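Local coordinates for penicillin-binding protein 1A (Mycobacterium tuberculosis, PDB 5CXW) that polymerises and cross-links peptidoglycan in building the cell wall, its transpeptidase domain being held here in complex with penicillin V, at residues A[292-297]-A[301-306]; A[321-324]-A[329-332]. All coordinates share one frame; numbering follows the deposited sequence.

Contact 1 of 2, residues A[292-297]-A[301-306]; sequences TGTTQF and TANKDA. With 35P ((2R,4S)-5,5-dimethyl-2-{(1R)-2-oxo-1-[(phenoxyacetyl)amino]ethyl}-1,3-thiazolidine-4-carboxylic acid), chain C; PEG (di(hydroxyethyl)ether), chain D.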
ATOM      1  N   THR A 292       3.579   2.477   7.992  1.00  9.76           N
ATOM      2  CA  THR A 292       3.129   1.266   8.634  1.00 10.04           C
ATOM      3  C   THR A 292       1.626   1.335   8.933  1.00  9.79           C
ATOM      4  O   THR A 292       1.013   2.434   9.015  1.00  9.24           O
ATOM      5  CB  THR A 292       3.818   1.065   9.982  1.00 10.39           C
ATOM      6  OG1 THR A 292       3.709   2.265  10.742  1.00 10.91           O
ATOM      7  CG2 THR A 292       5.294   0.622   9.784  1.00 10.85           C
ATOM      8  N   GLY A 293       1.040   0.174   9.184  1.00  9.93           N
ATOM      9  CA  GLY A 293      -0.315   0.086   9.725  1.00  9.99           C
ATOM     10  C   GLY A 293      -0.478  -1.107  10.632  1.00 10.32           C
ATOM     11  O   GLY A 293       0.140  -2.122  10.381  1.00 10.23           O
ATOM     12  N   THR A 294      -1.329  -0.995  11.649  1.00 10.75           N
ATOM     13  CA  THR A 294      -1.634  -2.118  12.531  1.00 11.11           C
ATOM     14  C   THR A 294      -3.108  -1.981  12.934  1.00 11.49           C
ATOM     15  O   THR A 294      -3.501  -0.950  13.457  1.00 11.29           O
ATOM     16  CB  THR A 294      -0.801  -2.086  13.808  1.00 11.88           C
ATOM     17  OG1 THR A 294       0.614  -1.968  13.540  1.00 11.82           O
ATOM     18  CG2 THR A 294      -1.041  -3.381  14.576  1.00 12.70           C
ATOM     19  N   THR A 295      -3.917  -2.973  12.572  1.00 11.56           N
ATOM     20  CA  THR A 295      -5.354  -2.985  12.942  1.00 12.04           C
ATOM     21  C   THR A 295      -5.607  -3.700  14.262  1.00 13.18           C
ATOM     22  O   THR A 295      -4.856  -4.589  14.693  1.00 13.14           O
ATOM     23  CB  THR A 295      -6.223  -3.586  11.848  1.00 12.13           C
ATOM     24  OG1 THR A 295      -5.946  -4.946  11.723  1.00 12.51           O
ATOM     25  CG2 THR A 295      -5.942  -2.977  10.498  1.00 12.04           C
ATOM     26  N   GLN A 296      -6.709  -3.307  14.887  1.00 13.42           N
ATOM     27  CA  GLN A 296      -7.173  -3.927  16.108  1.00 15.13           C
ATOM     28  C   GLN A 296      -7.949  -5.201  15.841  1.00 16.11           C
ATOM     29  O   GLN A 296      -8.793  -5.270  14.939  1.00 15.61           O
ATOM     30  CB  GLN A 296      -8.116  -2.938  16.839  1.00 15.75           C
ATOM     31  CG  GLN A 296      -8.796  -3.470  18.076  1.00 17.48           C
ATOM     32  CD  GLN A 296      -9.581  -2.359  18.763  1.00 18.62           C
ATOM     33  OE1 GLN A 296     -10.085  -1.418  18.100  1.00 19.13           O
ATOM     34  NE2 GLN A 296      -9.756  -2.486  20.092  1.00 19.60           N
ATOM     35  N   PHE A 297      -7.721  -6.195  16.703  1.00 17.21           N
ATOM     36  CA  PHE A 297      -8.496  -7.381  16.711  1.00 19.29           C
ATOM     37  C   PHE A 297      -9.748  -7.156  17.576  1.00 20.36           C
ATOM     38  O   PHE A 297      -9.652  -6.923  18.792  1.00 20.21           O
ATOM     39  CB  PHE A 297      -7.704  -8.594  17.244  1.00 21.23           C
ATOM     40  CG  PHE A 297      -8.520  -9.837  17.147  1.00 23.40           C
ATOM     41  CD1 PHE A 297      -8.652 -10.465  15.923  1.00 24.98           C
ATOM     42  CD2 PHE A 297      -9.254 -10.282  18.210  1.00 25.01           C
ATOM     43  CE1 PHE A 297      -9.472 -11.547  15.760  1.00 26.27           C
ATOM     44  CE2 PHE A 297     -10.083 -11.376  18.064  1.00 26.80           C
ATOM     45  CZ  PHE A 297     -10.215 -11.991  16.829  1.00 26.64           C
ATOM     46  N   THR A 301      -7.233  -5.798  23.071  1.00 25.12           N
ATOM     47  CA  THR A 301      -5.993  -4.992  23.061  1.00 24.20           C
ATOM     48  C   THR A 301      -4.961  -5.485  22.020  1.00 22.46           C
ATOM     49  O   THR A 301      -3.873  -4.939  21.908  1.00 22.78           O
ATOM     50  CB  THR A 301      -5.325  -5.107  24.434  1.00 25.48           C
ATOM     51  OG1 THR A 301      -5.003  -6.474  24.665  1.00 26.85           O
ATOM     52  CG2 THR A 301      -6.294  -4.675  25.510  1.00 26.50           C
ATOM     53  N   ALA A 302      -5.324  -6.523  21.268  1.00 20.95           N
ATOM     54  CA  ALA A 302      -4.425  -7.211  20.358  1.00 19.74           C
ATOM     55  C   ALA A 302      -4.649  -6.805  18.878  1.00 18.04           C
ATOM     56  O   ALA A 302      -5.605  -6.076  18.560  1.00 17.30           O
ATOM     57  CB  ALA A 302      -4.608  -8.707  20.565  1.00 20.19           C
ATOM     58  N   ASN A 303      -3.757  -7.270  18.009  1.00 16.52           N
ATOM     59  CA  ASN A 303      -3.644  -6.817  16.615  1.00 15.82           C
ATOM     60  C   ASN A 303      -4.240  -7.860  15.682  1.00 15.55           C
ATOM     61  O   ASN A 303      -4.268  -9.022  16.046  1.00 15.95           O
ATOM     62  CB  ASN A 303      -2.178  -6.585  16.240  1.00 15.37           C
ATOM     63  CG  ASN A 303      -1.546  -5.495  17.102  1.00 15.75           C
ATOM     64  OD1 ASN A 303      -2.258  -4.648  17.671  1.00 15.84           O
ATOM     65  ND2 ASN A 303      -0.224  -5.505  17.186  1.00 15.31           N
ATOM     66  N   LYS A 304      -4.632  -7.455  14.488  1.00 14.47           N
ATOM     67  CA  LYS A 304      -5.233  -8.333  13.531  1.00 14.90           C
ATOM     68  C   LYS A 304      -4.498  -8.381  12.217  1.00 14.63           C
ATOM     69  O   LYS A 304      -4.203  -9.464  11.726  1.00 15.53           O
ATOM     70  CB  LYS A 304      -6.699  -7.977  13.290  1.00 15.18           C
ATOM     71  CG  LYS A 304      -7.403  -8.920  12.310  1.00 15.89           C
ATOM     72  CD  LYS A 304      -8.915  -8.763  12.337  1.00 16.51           C
ATOM     73  CE  LYS A 304      -9.374  -7.418  11.752  1.00 15.92           C
ATOM     74  NZ  LYS A 304      -9.298  -7.312  10.236  1.00 15.31           N
ATOM     75  N   ASP A 305      -4.181  -7.221  11.668  1.00 13.38           N
ATOM     76  CA  ASP A 305      -3.475  -7.090  10.400  1.00 13.04           C
ATOM     77  C   ASP A 305      -2.309  -6.141  10.615  1.00 12.58           C
ATOM     78  O   ASP A 305      -2.406  -5.168  11.363  1.00 12.90           O
ATOM     79  CB  ASP A 305      -4.301  -6.462   9.276  1.00 13.06           C
ATOM     80  CG  ASP A 305      -5.672  -7.062   9.117  1.00 13.31           C
ATOM     81  OD1 ASP A 305      -6.591  -6.633   9.818  1.00 14.06           O
ATOM     82  OD2 ASP A 305      -5.807  -7.984   8.261  1.00 13.73           O
ATOM     83  N   ALA A 306      -1.208  -6.418   9.959  1.00 12.12           N
ATOM     84  CA  ALA A 306      -0.015  -5.610  10.079  1.00 11.76           C
ATOM     85  C   ALA A 306       0.511  -5.299   8.713  1.00 11.14           C
ATOM     86  O   ALA A 306       0.611  -6.189   7.884  1.00 11.46           O
ATOM     87  CB  ALA A 306       0.993  -6.329  10.928  1.00 12.23           C
TER
HETATM   88  C24 35P C 702      -6.201  -0.445  19.255  1.00 22.91           C
HETATM   89  C23 35P C 702      -6.483  -1.502  20.116  1.00 23.35           C
HETATM   90  C22 35P C 702      -5.885  -2.728  19.926  1.00 21.66           C
HETATM   91  C21 35P C 702      -4.988  -2.932  18.889  1.00 21.04           C
HETATM   92  C20 35P C 702      -4.687  -1.900  18.027  1.00 22.38           C
HETATM   93  C19 35P C 702      -5.293  -0.635  18.218  1.00 21.95           C
HETATM   94  O1  35P C 702      -5.030   0.444  17.410  1.00 21.08           O
HETATM   95  C2  35P C 702      -3.930   0.373  16.508  1.00 17.88           C
HETATM   96  C3  35P C 702      -3.660   1.748  15.963  1.00 16.93           C
HETATM   97  O18 35P C 702      -3.965   2.736  16.616  1.00 15.90           O
HETATM   98  N4  35P C 702      -3.066   1.759  14.780  1.00 15.36           N
HETATM   99  C5  35P C 702      -2.673   3.003  14.136  1.00 15.65           C
HETATM  100  C6  35P C 702      -2.608   2.745  12.687  1.00 15.22           C
HETATM  101  O17 35P C 702      -2.490   1.619  12.160  1.00 14.58           O
HETATM  102  C8  35P C 702      -1.258   3.566  14.599  1.00 16.87           C
HETATM  103  N7  35P C 702      -0.407   3.066  13.558  1.00 17.04           N
HETATM  104  S11 35P C 702      -0.562   3.004  16.057  1.00 19.18           S
HETATM  105  C10 35P C 702       0.728   2.065  15.388  1.00 16.79           C
HETATM  106  C12 35P C 702       0.842   0.718  16.102  1.00 16.87           C
HETATM  107  C15 35P C 702       2.076   2.728  15.488  1.00 17.24           C
HETATM  108  C9  35P C 702       0.291   1.858  13.934  1.00 15.60           C
HETATM  109  C13 35P C 702       1.312   1.535  12.888  1.00 15.30           C
HETATM  110  O14 35P C 702       1.743   2.512  12.201  1.00 15.63           O
HETATM  111  O16 35P C 702       1.620   0.334  12.740  1.00 14.40           O
HETATM  112  O2  PEG D 703     -12.224  -7.155   9.611  1.00 29.86           O
HETATM  113  C3  PEG D 703     -13.031  -7.663   8.558  1.00 29.52           C
HETATM  114  C4  PEG D 703     -12.523  -7.083   7.268  1.00 28.64           C
HETATM  115  O4  PEG D 703     -13.398  -6.035   6.900  1.00 35.10           O

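Contact 2 of 2, residues A[321-324]-A[329-332]; sequences VGTV and PLVT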
ATOM      1  N   VAL A 321       0.786  -8.746   6.648  1.00 12.59           N
ATOM      2  CA  VAL A 321       0.847  -9.974   7.407  1.00 13.56           C
ATOM      3  C   VAL A 321      -0.439 -10.101   8.210  1.00 13.89           C
ATOM      4  O   VAL A 321      -0.930  -9.138   8.818  1.00 13.59           O
ATOM      5  CB  VAL A 321       2.089 -10.007   8.322  1.00 13.61           C
ATOM      6  CG1 VAL A 321       2.097 -11.290   9.162  1.00 14.38           C
ATOM      7  CG2 VAL A 321       3.376  -9.884   7.521  1.00 13.74           C
ATOM      8  N   GLY A 322      -0.994 -11.311   8.268  1.00 14.66           N
ATOM      9  CA  GLY A 322      -2.195 -11.588   9.077  1.00 15.34           C
ATOM     10  C   GLY A 322      -2.336 -13.083   9.249  1.00 16.69           C
ATOM     11  O   GLY A 322      -1.338 -13.821   9.115  1.00 16.45           O
ATOM     12  N   THR A 323      -3.546 -13.535   9.512  1.00 18.02           N
ATOM     13  CA  THR A 323      -3.787 -14.961   9.623  1.00 20.11           C
ATOM     14  C   THR A 323      -4.781 -15.442   8.609  1.00 21.68           C
ATOM     15  O   THR A 323      -5.578 -14.661   8.063  1.00 21.80           O
ATOM     16  CB  THR A 323      -4.256 -15.396  11.031  1.00 21.13           C
ATOM     17  OG1 THR A 323      -5.626 -15.023  11.280  1.00 21.37           O
ATOM     18  CG2 THR A 323      -3.338 -14.817  12.115  1.00 20.91           C
ATOM     19  N   VAL A 324      -4.780 -16.762   8.375  1.00 23.40           N
ATOM     20  CA  VAL A 324      -5.552 -17.274   7.257  1.00 25.41           C
ATOM     21  C   VAL A 324      -7.075 -17.038   7.374  1.00 26.99           C
ATOM     22  O   VAL A 324      -7.716 -16.763   6.379  1.00 27.87           O
ATOM     23  CB  VAL A 324      -5.266 -18.765   7.014  1.00 27.01           C
ATOM     24  CG1 VAL A 324      -5.518 -19.582   8.265  1.00 27.11           C
ATOM     25  CG2 VAL A 324      -6.047 -19.257   5.819  1.00 27.73           C
ATOM     26  N   PRO A 329      -5.896 -12.939  17.218  1.00 23.83           N
ATOM     27  CA  PRO A 329      -4.828 -11.988  17.405  1.00 21.51           C
ATOM     28  C   PRO A 329      -3.533 -12.425  16.755  1.00 20.45           C
ATOM     29  O   PRO A 329      -3.162 -13.595  16.824  1.00 20.33           O
ATOM     30  CB  PRO A 329      -4.648 -11.990  18.923  1.00 21.86           C
ATOM     31  CG  PRO A 329      -6.061 -12.181  19.409  1.00 22.78           C
ATOM     32  CD  PRO A 329      -6.595 -13.229  18.498  1.00 23.88           C
ATOM     33  N   LEU A 330      -2.811 -11.462  16.202  1.00 18.11           N
ATOM     34  CA  LEU A 330      -1.636 -11.715  15.450  1.00 17.97           C
ATOM     35  C   LEU A 330      -0.401 -11.585  16.332  1.00 17.42           C
ATOM     36  O   LEU A 330      -0.108 -10.493  16.816  1.00 17.34           O
ATOM     37  CB  LEU A 330      -1.612 -10.749  14.261  1.00 17.21           C
ATOM     38  CG  LEU A 330      -0.526 -10.886  13.230  1.00 17.45           C
ATOM     39  CD1 LEU A 330      -0.626 -12.177  12.419  1.00 18.52           C
ATOM     40  CD2 LEU A 330      -0.514  -9.668  12.310  1.00 16.38           C
ATOM     41  N   VAL A 331       0.299 -12.692  16.571  1.00 17.29           N
ATOM     42  CA  VAL A 331       1.459 -12.715  17.469  1.00 17.21           C
ATOM     43  C   VAL A 331       2.572 -13.575  16.919  1.00 17.71           C
ATOM     44  O   VAL A 331       2.339 -14.456  16.085  1.00 17.81           O
ATOM     45  CB  VAL A 331       1.115 -13.220  18.910  1.00 17.83           C
ATOM     46  CG1 VAL A 331       0.129 -12.293  19.594  1.00 17.81           C
ATOM     47  CG2 VAL A 331       0.554 -14.691  18.896  1.00 18.63           C
ATOM     48  N   THR A 332       3.780 -13.362  17.434  1.00 18.00           N
ATOM     49  CA  THR A 332       4.956 -14.140  17.008  1.00 19.01           C
ATOM     50  C   THR A 332       4.930 -15.463  17.754  1.00 20.42           C
ATOM     51  O   THR A 332       4.127 -15.638  18.635  1.00 20.09           O
ATOM     52  CB  THR A 332       6.261 -13.408  17.299  1.00 19.06           C
ATOM     53  OG1 THR A 332       6.472 -13.270  18.705  1.00 19.48           O
ATOM     54  CG2 THR A 332       6.205 -11.978  16.676  1.00 18.18           C
TER

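Contact 1 of 2, residues A[292-297]-A[301-306]
Thr295 meets Asp305 across the hairpin, while its neighbour Thr294 serves the ligand. Thr294 binds the opened penicillin V with both backbone polar atoms: its N reaches O17 at 2.9 Å, nearly straight at 176°, and its O accepts from the ligand's N4 at 3.0 Å, holding the amide. The backbone N-H groups of Thr294 and Ser97, which also bonds the ligand, are consistent with the oxyanion hole of penicillin-binding enzymes. Thr294 OG1 meets the carboxylate oxygen O16 at 2.6 Å, while Thr292 OG1 comes so near O14 that the exact length is doubtful. The extended Gln296 chain lies over one face of the phenoxy ring, its amide nitrogen held by Thr300 O.

Thr295 N donates to Asp305 O at 2.9 Å and 163°, and its O takes Lys304 N at 2.9 Å from well above the carbonyl plane. Thr294 pairs with Ala306 but Gln296 with Asn303, so Lys304 and Asp305 together face Thr295 in a beta bulge; Phe297 N to Ala302 O, 2.8 Å, closes the turn end. With chi1 67°, Thr295 OG1 sits between its backbone N and carbonyl carbon, from where it reaches the anti lone pair of Asp305 OD1 at 2.6 Å. Lys304 NZ takes the syn lone pair of OD1 in a 2.8 Å salt bridge, and Trp320 NE1 holds OD2. The aliphatic part of Lys304 crosses the Phe297 side chain at about a right angle, and Thr294 CG2 rests against the amide of Asn303, whose ND2 bonds Ile338 O.

Two donors on OD1 and one on OD2 probably favour a charged Asp305, consistent with a second-shell role in holding the bulge behind the strand whose other edge grips the antibiotic.

Contact 2 of 2, residues A[321-324]-A[329-332]
Leu330 plugs onto the end of strand 315-323, where the chain leaves the antiparallel sheet of the transpeptidase domain and doubles back as a loop on its way to helix 343-356. This one leucine supplies about half of the 151 Å² buried here. No hydrogen bond joins the two segments, so the contact rests on van der Waals packing by its two methyl groups.

Val321 and Thr323, two residues apart on the strand, both direct CB toward the loop, with Gly322 between them offering bare backbone. Leu330 enters over that glycine: CD1 lies 3.7 Å from Gly322 C, and CD2 lies 3.6 Å from Val321 O. The Leu330 chain extends from its own backbone because CG is anti to N (chi1 -175°), which carries the fork to the strand. Along the strand CD1 is flanked on one side by Val321 CG1 at 4.3 Å, a looser apolar approach. Val321 also touches Pro344 and Ile347 of helix 343-356 and Met60 of strand 60-67, so the leucine borders a core shared by sheet and helix.

Thr323 closes the other flank, its side chain running past that of Leu330 in the opposite direction. Its OG1 makes a weak hydrogen bond to Gly326 N at the loop's start, while the methyl CG2 faces the leucine, 3.8 Å from Leu330 CD1.

The two contacts, with centres about 9 Å apart, meet through strand 303-312, which belongs to contact 1 and lies next to strand 315-323, the strand that carries 321-323. Probable backbone hydrogen bonds run from Val321 N to Ala306 O, 2.8 Å, and from Leu330 N to Asn303 O, also 2.8 Å. Both segments of contact 2 are therefore tied to one segment of contact 1. Leu330 CD2 also packs 3.7 Å from Lys304 O, at the bulge. Contact 1 lines the penicillin pocket directly, whereas the side chain of Leu330 stays about 10 Å from the ligand. Farther along the loop holding Leu330, Gly340 N bonds Thr294 OG1, linking the loop to the pocket.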